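Local coordinates for diaminobutyrate-pyruvate transaminase and L-2,4-diaminobutyrate decarboxylase (Vibrio parahaemolyticus, PDB 2QMA), which probably uses pyridoxal 5'-phosphate for both transamination and decarboxylation, the crystallised C-terminal part being its decarboxylase domain, at residues His106-Pro111 against Gln329-Gly334; Leu112-Ala117 against Gln385-Lys390; Glu417-Pro422 against Asp463-Leu468; Ser208-Phe213 against Thr269-Ile274; Arg452-Leu457 against Leu486-Met491. One frame throughout, in Å; residues are numbered along the deposited sequence.

Overall arrangement
Four of the five contacts form two crossed pairs along the chain. From the N terminus, contact 1 opens at 106-111 and contact 2 directly after it at 112-117. Contact 4, nested within both, joins 208-213 to 269-274, the loops that follow strands 203-208 and 258-265 of the large mixed sheet. Contact 1 closes at 329-334, just past the predicted cofactor lysine, and contact 2 only at 385-390, so these two cross; they also touch, and both reach the second subunit. In the small antiparallel sheet and its helices, contact 3 opens at 417-422 and contact 5 at 452-457, before contact 3 closes at 463-468 and contact 5 at 486-491. Ala420 packs on His271, so the small sheet touches the loops of the large one there.

Contact 1: residues His106-Pro111 against Gln329-Gly334; sequences HLHTPP and QTISCG
In the loop that follows the predicted cofactor-bearing Lys325, Gln329, Thr330 and Ile331 receive a second extended loop through Thr109, Pro111 and His108. The meeting is made without a hydrogen bond between the two loops. Thr109 sends its methyl carbon CG2 onto the backbone oxygen of Gln329, with CG2 of Thr109 3.5 Å from O of Gln329; that oxygen is buried and has no hydrogen-bonding partner in the model. A chi1 of -152° turns the hydroxyl of Thr109 the other way, where OG1 bonds to the carbonyl of Lys325. The fold is consistent with fold type I pyridoxal-phosphate enzymes, in which the active site lies near the dimer interface, and the side chain of Thr109 lies about 6 Å from that of Lys325. Further along, CB of the Pro111 ring rests 3.6 Å from CG2 of Thr330, while OG1 of Thr330 hydrogen-bonds to the carboxylate of Glu119. The third touch is looser: CD1 of Ile331 comes to 4.4 Å from CD2 of His108, approaching the imidazole obliquely. The second subunit takes up polar groups nearby: the backbone O of its Asn126 meets NE2 of His108, and the side-chain OD1 of the same residue takes N of Ile331. Directly after Ile331 the chain turns away through a cis peptide.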
# COMPACT_ATOMS: atom_id res chain seq x y z
N HIS A 106 -19.46 -5.89 -5.03
CA HIS A 106 -18.05 -6.31 -5.18
C HIS A 106 -17.45 -6.74 -3.86
O HIS A 106 -18.08 -6.63 -2.80
CB HIS A 106 -17.21 -5.12 -5.70
CG HIS A 106 -17.78 -4.45 -6.91
ND1 HIS A 106 -18.03 -5.12 -8.09
CD2 HIS A 106 -18.12 -3.16 -7.14
CE1 HIS A 106 -18.51 -4.28 -8.98
NE2 HIS A 106 -18.59 -3.09 -8.43
N LEU A 107 -16.20 -7.21 -3.92
CA LEU A 107 -15.48 -7.54 -2.69
C LEU A 107 -14.93 -6.26 -2.08
O LEU A 107 -13.71 -6.05 -2.00
CB LEU A 107 -14.38 -8.57 -2.98
CG LEU A 107 -14.94 -9.97 -3.31
CD1 LEU A 107 -13.85 -10.90 -3.87
CD2 LEU A 107 -15.60 -10.65 -2.09
N HIS A 108 -15.86 -5.42 -1.65
CA HIS A 108 -15.59 -4.09 -1.15
C HIS A 108 -16.36 -4.02 0.17
O HIS A 108 -17.58 -3.91 0.18
CB HIS A 108 -16.11 -3.04 -2.13
CG HIS A 108 -15.89 -1.63 -1.69
ND1 HIS A 108 -16.68 -0.58 -2.12
CD2 HIS A 108 -14.98 -1.08 -0.84
CE1 HIS A 108 -16.25 0.55 -1.58
NE2 HIS A 108 -15.22 0.26 -0.79
N THR A 109 -15.61 -4.10 1.28
CA THR A 109 -16.14 -4.48 2.57
C THR A 109 -16.58 -3.30 3.45
O THR A 109 -15.90 -2.24 3.49
CB THR A 109 -15.11 -5.44 3.30
OG1 THR A 109 -15.78 -6.32 4.19
CG2 THR A 109 -13.99 -4.69 4.02
N PRO A 110 -17.72 -3.45 4.13
CA PRO A 110 -18.04 -2.44 5.15
C PRO A 110 -17.06 -2.66 6.33
O PRO A 110 -16.88 -3.79 6.81
CB PRO A 110 -19.51 -2.74 5.50
CG PRO A 110 -19.68 -4.25 5.24
CD PRO A 110 -18.74 -4.52 4.05
N PRO A 111 -16.37 -1.58 6.74
CA PRO A 111 -15.27 -1.68 7.73
C PRO A 111 -15.72 -1.98 9.16
O PRO A 111 -16.66 -1.39 9.68
CB PRO A 111 -14.59 -0.31 7.64
CG PRO A 111 -15.65 0.60 7.15
CD PRO A 111 -16.56 -0.21 6.25
N GLN A 329 -11.56 -5.63 7.39
CA GLN A 329 -10.56 -4.62 7.70
C GLN A 329 -10.60 -3.50 6.64
O GLN A 329 -10.94 -3.76 5.48
CB GLN A 329 -9.14 -5.26 7.78
CG GLN A 329 -9.12 -6.45 8.78
CD GLN A 329 -9.66 -6.05 10.17
OE1 GLN A 329 -8.98 -5.38 10.95
NE2 GLN A 329 -10.90 -6.45 10.47
N THR A 330 -10.22 -2.28 7.02
CA THR A 330 -10.07 -1.21 6.05
C THR A 330 -8.92 -1.47 5.03
O THR A 330 -7.87 -2.06 5.36
CB THR A 330 -9.83 0.15 6.73
OG1 THR A 330 -8.76 0.01 7.65
CG2 THR A 330 -11.09 0.68 7.50
N ILE A 331 -9.12 -1.03 3.79
CA ILE A 331 -8.02 -1.06 2.81
C ILE A 331 -6.85 -0.19 3.29
O ILE A 331 -7.10 0.89 3.78
CB ILE A 331 -8.51 -0.58 1.43
CG1 ILE A 331 -9.62 -1.52 0.92
CG2 ILE A 331 -7.34 -0.44 0.42
CD1 ILE A 331 -10.64 -0.76 0.06
N SER A 332 -5.57 -0.61 3.20
CA SER A 332 -5.08 -1.95 2.81
C SER A 332 -4.88 -2.84 4.02
O SER A 332 -4.56 -2.37 5.13
CB SER A 332 -3.70 -1.80 2.14
OG SER A 332 -2.91 -0.85 2.90
N CYS A 333 -5.03 -4.14 3.81
CA CYS A 333 -4.74 -5.08 4.89
C CYS A 333 -4.73 -6.44 4.20
O CYS A 333 -5.78 -7.02 3.96
CB CYS A 333 -5.81 -5.01 5.98
SG CYS A 333 -5.35 -5.76 7.56
N GLY A 334 -3.54 -6.90 3.83
CA GLY A 334 -3.41 -8.27 3.27
C GLY A 334 -2.10 -8.88 3.73
O GLY A 334 -1.27 -8.19 4.30

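Contact 2: residues Leu112-Ala117 against Gln385-Lys390; sequences LMPAVA and QNVGPK
Leu112 meets Val387 methyl to methyl, the two side chains reaching toward each other tip to tip with CD1 of Leu112 3.9 Å from CG2 of Val387. Leu112 occupies the N-cap position of helix 113-125, and its carbonyl O accepts the early helical bond from N of Val116 at 3.1 Å. Its chi1 of -106° is not a staggered value, and with it the branched end lies on the valine. The chain then turns into the helix, and two residues on Pro114 presents its ring in the first turn. Asn386 lies across this ring at about a right angle. Its side-chain oxygen OD1 sits over three ring carbons at once, 3.4 Å from CG of Pro114 and 3.5 Å from CD of Pro114, while CB is only slightly farther. With CG of Asn386 anti to the backbone N (chi1 172°), the amide extends toward the proline, and the nitrogen end of the same amide bonds to the backbone O of Ala78 of the second subunit. The proline also touches Val387, CG of Pro114 standing 3.9 Å from CG2 of Val387, so one valine methyl serves both Leu112 and Pro114. The second segment is the sharp joint between two helices, where Gly388 takes a positive phi (78°) and serves as N-cap for helix 389-411. Around this joint Leu112 also packs on Thr383 of helix 377-386 and on Leu392 of helix 389-411, which Val387 touches too, while Leu80 of the second subunit lies against Asn386.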
# COMPACT_ATOMS: atom_id res chain seq x y z
N LEU A 112 -15.02 -2.93 9.77
CA LEU A 112 -15.23 -3.29 11.14
C LEU A 112 -14.75 -2.15 12.02
O LEU A 112 -13.71 -1.55 11.80
CB LEU A 112 -14.45 -4.56 11.48
CG LEU A 112 -15.20 -5.89 11.68
CD1 LEU A 112 -14.29 -6.87 12.42
CD2 LEU A 112 -16.59 -5.80 12.34
N MSE A 113 -15.51 -1.89 13.06
CA MSE A 113 -15.17 -0.82 13.99
C MSE A 113 -13.75 -0.89 14.54
O MSE A 113 -13.08 0.14 14.61
CB MSE A 113 -16.18 -0.79 15.15
CG MSE A 113 -16.17 0.53 15.89
SE MSE A 113 -16.97 1.90 14.79
CE MSE A 113 -18.85 1.32 14.98
N PRO A 114 -13.29 -2.08 14.96
CA PRO A 114 -11.91 -2.21 15.42
C PRO A 114 -10.84 -1.85 14.39
O PRO A 114 -9.80 -1.31 14.78
CB PRO A 114 -11.79 -3.69 15.82
CG PRO A 114 -12.96 -4.36 15.26
CD PRO A 114 -14.04 -3.35 15.18
N ALA A 115 -11.09 -2.13 13.12
CA ALA A 115 -10.21 -1.64 12.04
C ALA A 115 -10.25 -0.11 11.92
O ALA A 115 -9.20 0.52 11.78
CB ALA A 115 -10.53 -2.29 10.75
N VAL A 116 -11.43 0.50 12.00
CA VAL A 116 -11.53 1.97 11.94
C VAL A 116 -10.80 2.65 13.14
O VAL A 116 -10.06 3.61 12.95
CB VAL A 116 -12.99 2.43 11.75
CG1 VAL A 116 -13.12 3.99 11.71
CG2 VAL A 116 -13.57 1.83 10.50
N ALA A 117 -10.99 2.14 14.35
CA ALA A 117 -10.28 2.67 15.53
C ALA A 117 -8.79 2.50 15.30
O ALA A 117 -8.03 3.42 15.55
CB ALA A 117 -10.70 1.95 16.81
N GLN A 385 -8.67 -9.27 19.16
CA GLN A 385 -8.86 -9.06 20.60
C GLN A 385 -10.29 -8.69 20.97
O GLN A 385 -10.75 -9.02 22.09
CB GLN A 385 -7.93 -7.99 21.13
CG GLN A 385 -6.47 -8.39 21.20
CD GLN A 385 -5.66 -7.21 21.68
OE1 GLN A 385 -5.73 -6.85 22.85
NE2 GLN A 385 -4.95 -6.56 20.76
N ASN A 386 -10.97 -8.03 20.04
CA ASN A 386 -12.26 -7.37 20.23
C ASN A 386 -13.43 -8.26 19.74
O ASN A 386 -14.15 -8.87 20.53
CB ASN A 386 -12.22 -6.00 19.53
CG ASN A 386 -13.58 -5.29 19.49
OD1 ASN A 386 -13.94 -4.70 18.46
ND2 ASN A 386 -14.33 -5.34 20.61
N VAL A 387 -13.57 -8.35 18.43
CA VAL A 387 -14.52 -9.27 17.78
C VAL A 387 -14.12 -10.75 17.97
O VAL A 387 -14.94 -11.57 18.41
CB VAL A 387 -14.68 -8.89 16.28
CG1 VAL A 387 -15.60 -9.84 15.53
CG2 VAL A 387 -15.15 -7.41 16.17
N GLY A 388 -12.85 -11.07 17.67
CA GLY A 388 -12.33 -12.42 17.78
C GLY A 388 -12.72 -13.37 16.66
O GLY A 388 -13.71 -13.15 15.96
N PRO A 389 -11.95 -14.45 16.49
CA PRO A 389 -12.08 -15.32 15.30
C PRO A 389 -13.40 -16.09 15.27
O PRO A 389 -13.97 -16.27 14.18
CB PRO A 389 -10.91 -16.28 15.43
CG PRO A 389 -10.29 -16.07 16.75
CD PRO A 389 -10.90 -14.91 17.42
N LYS A 390 -13.88 -16.54 16.43
CA LYS A 390 -15.11 -17.32 16.49
C LYS A 390 -16.30 -16.47 15.99
O LYS A 390 -17.11 -16.96 15.21
CB LYS A 390 -15.38 -17.82 17.91
CG LYS A 390 -16.51 -18.86 17.99
CD LYS A 390 -16.28 -19.97 16.98
CE LYS A 390 -17.22 -21.15 17.20
NZ LYS A 390 -18.67 -20.80 16.98

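Contact 3: residues Glu417-Pro422 against Asp463-Leu468; sequences ELLAEP and DGKTAL
Leu419 carries nearly the whole contact, and its two methyl groups meet quite different surroundings. On the tight side, CD1 of Leu419 presses against Ala467, 3.6 Å from CB and 4.0 Å from CA of that residue. The same methyl lies 4.2 Å from the backbone O of Thr466, so it rests on the strand itself as well as on the alanine side chain. A chi1 of -68° sets the leucine CG anti to its own carbonyl carbon, and from there the branch extends to strand 465-471. No hydrogen bond joins the two segments, which follows from the order of the small antiparallel sheet: strand 426-431 runs between strands 416-418 and 465-471, and it is with Leu428 and Arg430 of that middle strand that Leu419 and Glu417 make their backbone bonds. Leu419 thus spans the sheet's surface above a strand that separates the partners, also touching Arg430 on the way. Leu418 packs on helix 389-411, and Leu468 on helix 438-452. The other methyl of Leu419 lies on the looser side, where CD2 is 4.1 Å from CE of Lys465 and the two side chains pass at a slant. Lys465 is folded rather than extended, with chi3 at -86° and chi4 at -64°, and this curl carries its ammonium back over its own hairpin turn. There NZ of Lys465 makes a weak bond of 3.4 Å to the backbone O of Asp463. The carboxylate of Glu417 remains well short of this ammonium and pairs with Arg430.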
# COMPACT_ATOMS: atom_id res chain seq x y z
N GLU A 417 -34.40 -14.63 -12.95
CA GLU A 417 -33.90 -15.96 -13.25
C GLU A 417 -32.56 -16.15 -12.54
O GLU A 417 -31.61 -15.39 -12.74
CB GLU A 417 -33.76 -16.15 -14.75
CG GLU A 417 -33.00 -17.42 -15.14
CD GLU A 417 -32.81 -17.58 -16.65
OE1 GLU A 417 -32.75 -16.56 -17.38
OE2 GLU A 417 -32.67 -18.75 -17.08
N LEU A 418 -32.49 -17.18 -11.70
CA LEU A 418 -31.26 -17.52 -11.03
C LEU A 418 -30.29 -18.13 -12.07
O LEU A 418 -30.68 -19.06 -12.80
CB LEU A 418 -31.54 -18.47 -9.85
CG LEU A 418 -30.32 -18.96 -9.06
CD1 LEU A 418 -29.77 -17.83 -8.21
CD2 LEU A 418 -30.65 -20.15 -8.20
N LEU A 419 -29.06 -17.62 -12.13
CA LEU A 419 -28.06 -18.11 -13.12
C LEU A 419 -26.93 -19.08 -12.61
O LEU A 419 -26.21 -19.68 -13.42
CB LEU A 419 -27.45 -16.93 -13.87
CG LEU A 419 -28.44 -16.21 -14.81
CD1 LEU A 419 -27.93 -14.84 -15.22
CD2 LEU A 419 -28.79 -17.08 -16.04
N ALA A 420 -26.80 -19.23 -11.30
CA ALA A 420 -25.85 -20.20 -10.72
C ALA A 420 -26.26 -20.56 -9.30
O ALA A 420 -26.93 -19.77 -8.60
CB ALA A 420 -24.41 -19.64 -10.74
N GLU A 421 -25.90 -21.76 -8.87
CA GLU A 421 -26.14 -22.13 -7.50
C GLU A 421 -24.96 -21.56 -6.75
O GLU A 421 -23.82 -21.74 -7.20
CB GLU A 421 -26.24 -23.66 -7.33
CG GLU A 421 -27.49 -24.31 -7.97
CD GLU A 421 -28.83 -23.74 -7.50
OE1 GLU A 421 -28.92 -23.25 -6.34
OE2 GLU A 421 -29.79 -23.77 -8.30
N PRO A 422 -25.21 -20.85 -5.62
CA PRO A 422 -24.09 -20.17 -4.95
C PRO A 422 -23.09 -21.13 -4.33
O PRO A 422 -23.46 -22.23 -3.95
CB PRO A 422 -24.77 -19.36 -3.84
CG PRO A 422 -26.23 -19.35 -4.16
CD PRO A 422 -26.49 -20.62 -4.93
N ASP A 463 -22.43 -18.07 -18.85
CA ASP A 463 -22.94 -18.78 -20.03
C ASP A 463 -23.27 -17.80 -21.16
O ASP A 463 -24.31 -17.90 -21.82
CB ASP A 463 -24.19 -19.60 -19.68
CG ASP A 463 -23.91 -20.68 -18.63
OD1 ASP A 463 -22.73 -20.88 -18.28
OD2 ASP A 463 -24.88 -21.32 -18.17
N GLY A 464 -22.38 -16.84 -21.37
CA GLY A 464 -22.55 -15.86 -22.43
C GLY A 464 -23.73 -14.91 -22.23
O GLY A 464 -24.15 -14.26 -23.18
N LYS A 465 -24.26 -14.84 -21.00
CA LYS A 465 -25.41 -13.99 -20.69
C LYS A 465 -25.01 -12.93 -19.66
O LYS A 465 -24.24 -13.21 -18.76
CB LYS A 465 -26.57 -14.84 -20.18
CG LYS A 465 -27.05 -15.83 -21.24
CD LYS A 465 -28.37 -16.49 -20.90
CE LYS A 465 -28.17 -17.72 -20.03
NZ LYS A 465 -27.41 -18.79 -20.73
N THR A 466 -25.49 -11.70 -19.81
CA THR A 466 -25.24 -10.67 -18.80
C THR A 466 -25.98 -11.09 -17.52
O THR A 466 -27.19 -11.39 -17.55
CB THR A 466 -25.66 -9.24 -19.25
OG1 THR A 466 -24.73 -8.75 -20.22
CG2 THR A 466 -25.65 -8.28 -18.09
N ALA A 467 -25.22 -11.17 -16.43
CA ALA A 467 -25.77 -11.50 -15.12
C ALA A 467 -25.54 -10.30 -14.22
O ALA A 467 -24.52 -9.63 -14.32
CB ALA A 467 -25.08 -12.71 -14.54
N LEU A 468 -26.53 -10.04 -13.37
CA LEU A 468 -26.34 -9.19 -12.19
C LEU A 468 -25.73 -10.02 -11.07
O LEU A 468 -25.92 -11.22 -11.03
CB LEU A 468 -27.67 -8.64 -11.72
CG LEU A 468 -28.40 -7.81 -12.80
CD1 LEU A 468 -29.81 -7.60 -12.31
CD2 LEU A 468 -27.68 -6.49 -13.04

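Contact 4: residues Ser208-Phe213 against Thr269-Ile274; sequences SKKSHF and TDHGAI
His212 and Thr269 meet where two loops lie side by side, each following a neighbouring parallel strand (203-208 and 258-265) of the large mixed sheet. OG1 of Thr269 comes to the edge of the imidazole, close to its plane, 3.5 Å from CD2 of His212. The second direct touch is a slack one of a methylene on an imidazole, CE of Lys210 lying 4.2 Å from CD2 of His271, set obliquely to that ring. Water does more of the joining. One molecule donates to O of Lys210 at 2.9 Å and accepts from N of Thr269, also at 2.9 Å, bridging the two backbones; another donates to OD2 of Asp270 at 2.8 Å and takes a weak bond from NZ of Lys210. Farther out, ND1 of His212 bonds to Thr214, which probably helps fix the rotation of a side chain about 6 Å from that of Lys325, the predicted cofactor lysine. Asp270 is secured by a salt bridge to Lys469 and a hydrogen bond to Thr460, both from the small antiparallel sheet. Lys210 is presented by a type I beta turn from Ser208 to Ser211. N of Ser208 donates to OG of Ser211 at 3.1 Å; separately, an ST turn forms as N of Lys210 donates to OG of Ser208, also at 3.1 Å.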
# COMPACT_ATOMS: atom_id res chain seq x y z
N SER A 208 -6.95 -21.68 -13.49
CA SER A 208 -8.24 -21.98 -14.10
C SER A 208 -8.67 -20.76 -14.90
O SER A 208 -8.14 -19.66 -14.71
CB SER A 208 -9.28 -22.39 -13.08
OG SER A 208 -9.92 -21.28 -12.50
N LYS A 209 -9.63 -20.95 -15.79
CA LYS A 209 -10.26 -19.83 -16.49
C LYS A 209 -10.93 -18.81 -15.56
O LYS A 209 -11.16 -17.65 -15.95
CB LYS A 209 -11.23 -20.36 -17.55
CG LYS A 209 -10.53 -21.34 -18.53
CD LYS A 209 -10.91 -21.07 -19.98
CE LYS A 209 -9.96 -20.02 -20.59
NZ LYS A 209 -10.22 -19.78 -22.06
N LYS A 210 -11.25 -19.23 -14.33
CA LYS A 210 -11.89 -18.32 -13.38
C LYS A 210 -10.93 -17.72 -12.31
O LYS A 210 -11.41 -17.10 -11.35
CB LYS A 210 -13.13 -18.98 -12.70
CG LYS A 210 -14.28 -19.33 -13.62
CD LYS A 210 -15.09 -18.09 -14.06
CE LYS A 210 -16.31 -18.45 -14.89
NZ LYS A 210 -16.68 -17.31 -15.79
N SER A 211 -9.60 -17.90 -12.47
CA SER A 211 -8.64 -17.37 -11.50
C SER A 211 -8.64 -15.85 -11.66
O SER A 211 -9.07 -15.36 -12.71
CB SER A 211 -7.22 -17.91 -11.75
OG SER A 211 -7.09 -19.29 -11.46
N HIS A 212 -8.17 -15.13 -10.64
CA HIS A 212 -8.07 -13.67 -10.73
C HIS A 212 -7.03 -13.21 -11.77
O HIS A 212 -5.98 -13.82 -11.90
CB HIS A 212 -7.82 -13.03 -9.35
CG HIS A 212 -8.17 -11.58 -9.31
ND1 HIS A 212 -7.21 -10.58 -9.36
CD2 HIS A 212 -9.37 -10.95 -9.29
CE1 HIS A 212 -7.81 -9.40 -9.34
NE2 HIS A 212 -9.12 -9.59 -9.31
N PHE A 213 -7.36 -12.16 -12.52
CA PHE A 213 -6.51 -11.77 -13.64
C PHE A 213 -5.18 -11.20 -13.17
O PHE A 213 -4.31 -10.93 -13.99
CB PHE A 213 -7.22 -10.79 -14.60
CG PHE A 213 -6.61 -10.77 -15.99
CD1 PHE A 213 -7.07 -11.65 -16.98
CD2 PHE A 213 -5.56 -9.90 -16.30
CE1 PHE A 213 -6.50 -11.65 -18.25
CE2 PHE A 213 -4.98 -9.89 -17.57
CZ PHE A 213 -5.45 -10.76 -18.55
N THR A 269 -13.98 -14.69 -8.06
CA THR A 269 -14.59 -13.34 -7.90
C THR A 269 -16.10 -13.36 -8.10
O THR A 269 -16.84 -12.76 -7.31
CB THR A 269 -13.90 -12.26 -8.79
OG1 THR A 269 -12.53 -12.14 -8.40
CG2 THR A 269 -14.58 -10.87 -8.65
N ASP A 270 -16.57 -14.07 -9.13
CA ASP A 270 -17.99 -14.12 -9.46
C ASP A 270 -18.79 -15.22 -8.76
O ASP A 270 -19.89 -14.93 -8.22
CB ASP A 270 -18.19 -14.20 -10.98
CG ASP A 270 -17.74 -12.92 -11.72
OD1 ASP A 270 -17.78 -11.79 -11.13
OD2 ASP A 270 -17.33 -13.05 -12.89
N HIS A 271 -18.28 -16.46 -8.80
CA HIS A 271 -18.96 -17.61 -8.22
C HIS A 271 -18.69 -17.82 -6.74
O HIS A 271 -19.51 -18.41 -6.02
CB HIS A 271 -18.64 -18.90 -9.02
CG HIS A 271 -19.24 -18.90 -10.39
ND1 HIS A 271 -20.44 -19.53 -10.68
CD2 HIS A 271 -18.84 -18.33 -11.54
CE1 HIS A 271 -20.74 -19.34 -11.95
NE2 HIS A 271 -19.78 -18.62 -12.50
N GLY A 272 -17.53 -17.40 -6.25
CA GLY A 272 -17.13 -17.80 -4.91
C GLY A 272 -16.73 -19.27 -4.82
O GLY A 272 -16.67 -19.83 -3.75
N ALA A 273 -16.46 -19.90 -5.97
CA ALA A 273 -16.03 -21.29 -6.03
C ALA A 273 -14.63 -21.47 -5.38
O ALA A 273 -13.77 -20.57 -5.47
CB ALA A 273 -15.98 -21.74 -7.51
N ILE A 274 -14.45 -22.63 -4.75
CA ILE A 274 -13.20 -23.01 -4.10
C ILE A 274 -12.64 -24.25 -4.83
O ILE A 274 -13.24 -25.33 -4.79
CB ILE A 274 -13.35 -23.20 -2.55
CG1 ILE A 274 -13.96 -21.94 -1.93
CG2 ILE A 274 -11.95 -23.52 -1.93
CD1 ILE A 274 -14.16 -22.00 -0.36
O HOH W 1 -11.34 -15.14 -9.19
O HOH W 2 -18.75 -14.98 -14.25

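Contact 5: residues Arg452-Leu457 against Leu486-Met491; sequences RGIAVL and LSKINM
Lys488 and Ile489, consecutive residues of the C-terminal helix 479-495, pack on Ile454 and Leu457 in the loop that leads from helix 438-452 into strand 458-462. That loop starts with a Schellman motif, in which Gly453 ends the helix with a positive phi of 74° and turns the chain so that Ile454 confronts the neighbouring helix. Lys488 comes first along the helix and offers its aliphatic stem. It slides past Ile454 in the opposite direction, so that CG2 of Ile454 lies 4.0 Å from CD and 4.1 Å from CB of Lys488. Beyond these carbons the lysine bends at chi3 and chi4 (-141° and -81°), and its ammonium makes a weak bond to Ser484 and a long, weak ion pair with Asp102. Ile489 follows on the more buried side, its ethyl branch reaching toward Leu457 as the leucine reaches toward it. Phe470 of strand 465-471 touches both Ile489 and Leu457, and Phe416 of the outer strand also packs on Ile489, so the helix is seated on the small antiparallel sheet. In this second touch one leucine methyl does the work, CD1 of Leu457 lying 3.7 Å from CD1 and 3.9 Å from CG1 of Ile489.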
# COMPACT_ATOMS: atom_id res chain seq x y z
N ARG A 452 -28.48 6.46 -10.32
CA ARG A 452 -29.53 7.04 -9.46
C ARG A 452 -29.21 6.84 -7.98
O ARG A 452 -29.80 7.49 -7.13
CB ARG A 452 -30.88 6.46 -9.81
CG ARG A 452 -31.23 6.80 -11.22
CD ARG A 452 -32.55 6.24 -11.58
NE ARG A 452 -32.64 6.12 -13.03
CZ ARG A 452 -33.78 5.85 -13.66
NH1 ARG A 452 -34.89 5.66 -12.95
NH2 ARG A 452 -33.80 5.75 -14.98
N GLY A 453 -28.24 5.96 -7.69
CA GLY A 453 -27.86 5.65 -6.31
C GLY A 453 -28.86 4.77 -5.57
O GLY A 453 -29.00 4.85 -4.34
N ILE A 454 -29.62 4.00 -6.33
CA ILE A 454 -30.60 3.08 -5.76
C ILE A 454 -29.89 1.82 -5.25
O ILE A 454 -30.18 1.33 -4.18
CB ILE A 454 -31.58 2.65 -6.85
CG1 ILE A 454 -32.42 3.84 -7.31
CG2 ILE A 454 -32.49 1.50 -6.34
CD1 ILE A 454 -33.08 3.56 -8.70
N ALA A 455 -28.95 1.32 -6.04
CA ALA A 455 -28.22 0.12 -5.67
C ALA A 455 -26.91 0.05 -6.44
O ALA A 455 -26.82 0.49 -7.61
CB ALA A 455 -29.05 -1.14 -5.93
N VAL A 456 -25.91 -0.50 -5.75
CA VAL A 456 -24.62 -0.82 -6.34
C VAL A 456 -24.57 -2.34 -6.57
O VAL A 456 -24.45 -3.13 -5.62
CB VAL A 456 -23.42 -0.33 -5.48
CG1 VAL A 456 -22.09 -0.68 -6.21
CG2 VAL A 456 -23.52 1.22 -5.23
N LEU A 457 -24.71 -2.73 -7.83
CA LEU A 457 -24.85 -4.14 -8.21
C LEU A 457 -23.69 -4.56 -9.08
O LEU A 457 -23.15 -3.75 -9.83
CB LEU A 457 -26.13 -4.35 -9.01
CG LEU A 457 -27.42 -4.01 -8.26
CD1 LEU A 457 -28.63 -4.14 -9.18
CD2 LEU A 457 -27.54 -4.87 -6.97
N LEU A 486 -34.69 -6.71 -4.23
CA LEU A 486 -35.28 -7.31 -5.45
C LEU A 486 -36.48 -6.50 -5.97
O LEU A 486 -36.66 -6.37 -7.18
CB LEU A 486 -35.69 -8.76 -5.20
CG LEU A 486 -34.51 -9.71 -4.94
CD1 LEU A 486 -35.07 -11.02 -4.39
CD2 LEU A 486 -33.77 -9.97 -6.23
N SER A 487 -37.30 -5.98 -5.06
CA SER A 487 -38.40 -5.10 -5.45
C SER A 487 -37.92 -3.83 -6.17
O SER A 487 -38.48 -3.45 -7.19
CB SER A 487 -39.23 -4.71 -4.23
OG SER A 487 -40.43 -4.07 -4.68
N LYS A 488 -36.85 -3.21 -5.64
CA LYS A 488 -36.22 -2.01 -6.21
C LYS A 488 -35.72 -2.30 -7.60
O LYS A 488 -35.90 -1.48 -8.50
CB LYS A 488 -34.99 -1.59 -5.38
CG LYS A 488 -35.31 -1.01 -4.04
CD LYS A 488 -34.01 -0.63 -3.33
CE LYS A 488 -34.07 -0.95 -1.86
NZ LYS A 488 -34.77 0.05 -1.05
N ILE A 489 -35.08 -3.46 -7.77
CA ILE A 489 -34.59 -3.87 -9.07
C ILE A 489 -35.71 -4.15 -10.08
O ILE A 489 -35.63 -3.77 -11.25
CB ILE A 489 -33.63 -5.08 -8.98
CG1 ILE A 489 -32.37 -4.70 -8.18
CG2 ILE A 489 -33.25 -5.57 -10.40
CD1 ILE A 489 -31.58 -5.90 -7.68
N ASN A 490 -36.75 -4.84 -9.62
CA ASN A 490 -37.91 -5.08 -10.48
C ASN A 490 -38.55 -3.79 -10.96
O ASN A 490 -38.84 -3.62 -12.13
CB ASN A 490 -38.94 -5.97 -9.79
CG ASN A 490 -40.08 -6.32 -10.70
OD1 ASN A 490 -39.87 -6.85 -11.79
ND2 ASN A 490 -41.29 -5.95 -10.29
N MSE A 491 -38.74 -2.85 -10.06
CA MSE A 491 -39.35 -1.57 -10.45
C MSE A 491 -38.51 -0.85 -11.51
O MSE A 491 -39.06 -0.31 -12.46
CB MSE A 491 -39.63 -0.71 -9.23
CG MSE A 491 -40.56 -1.42 -8.24
SE MSE A 491 -42.26 -2.09 -9.04
CE MSE A 491 -42.75 -0.55 -9.93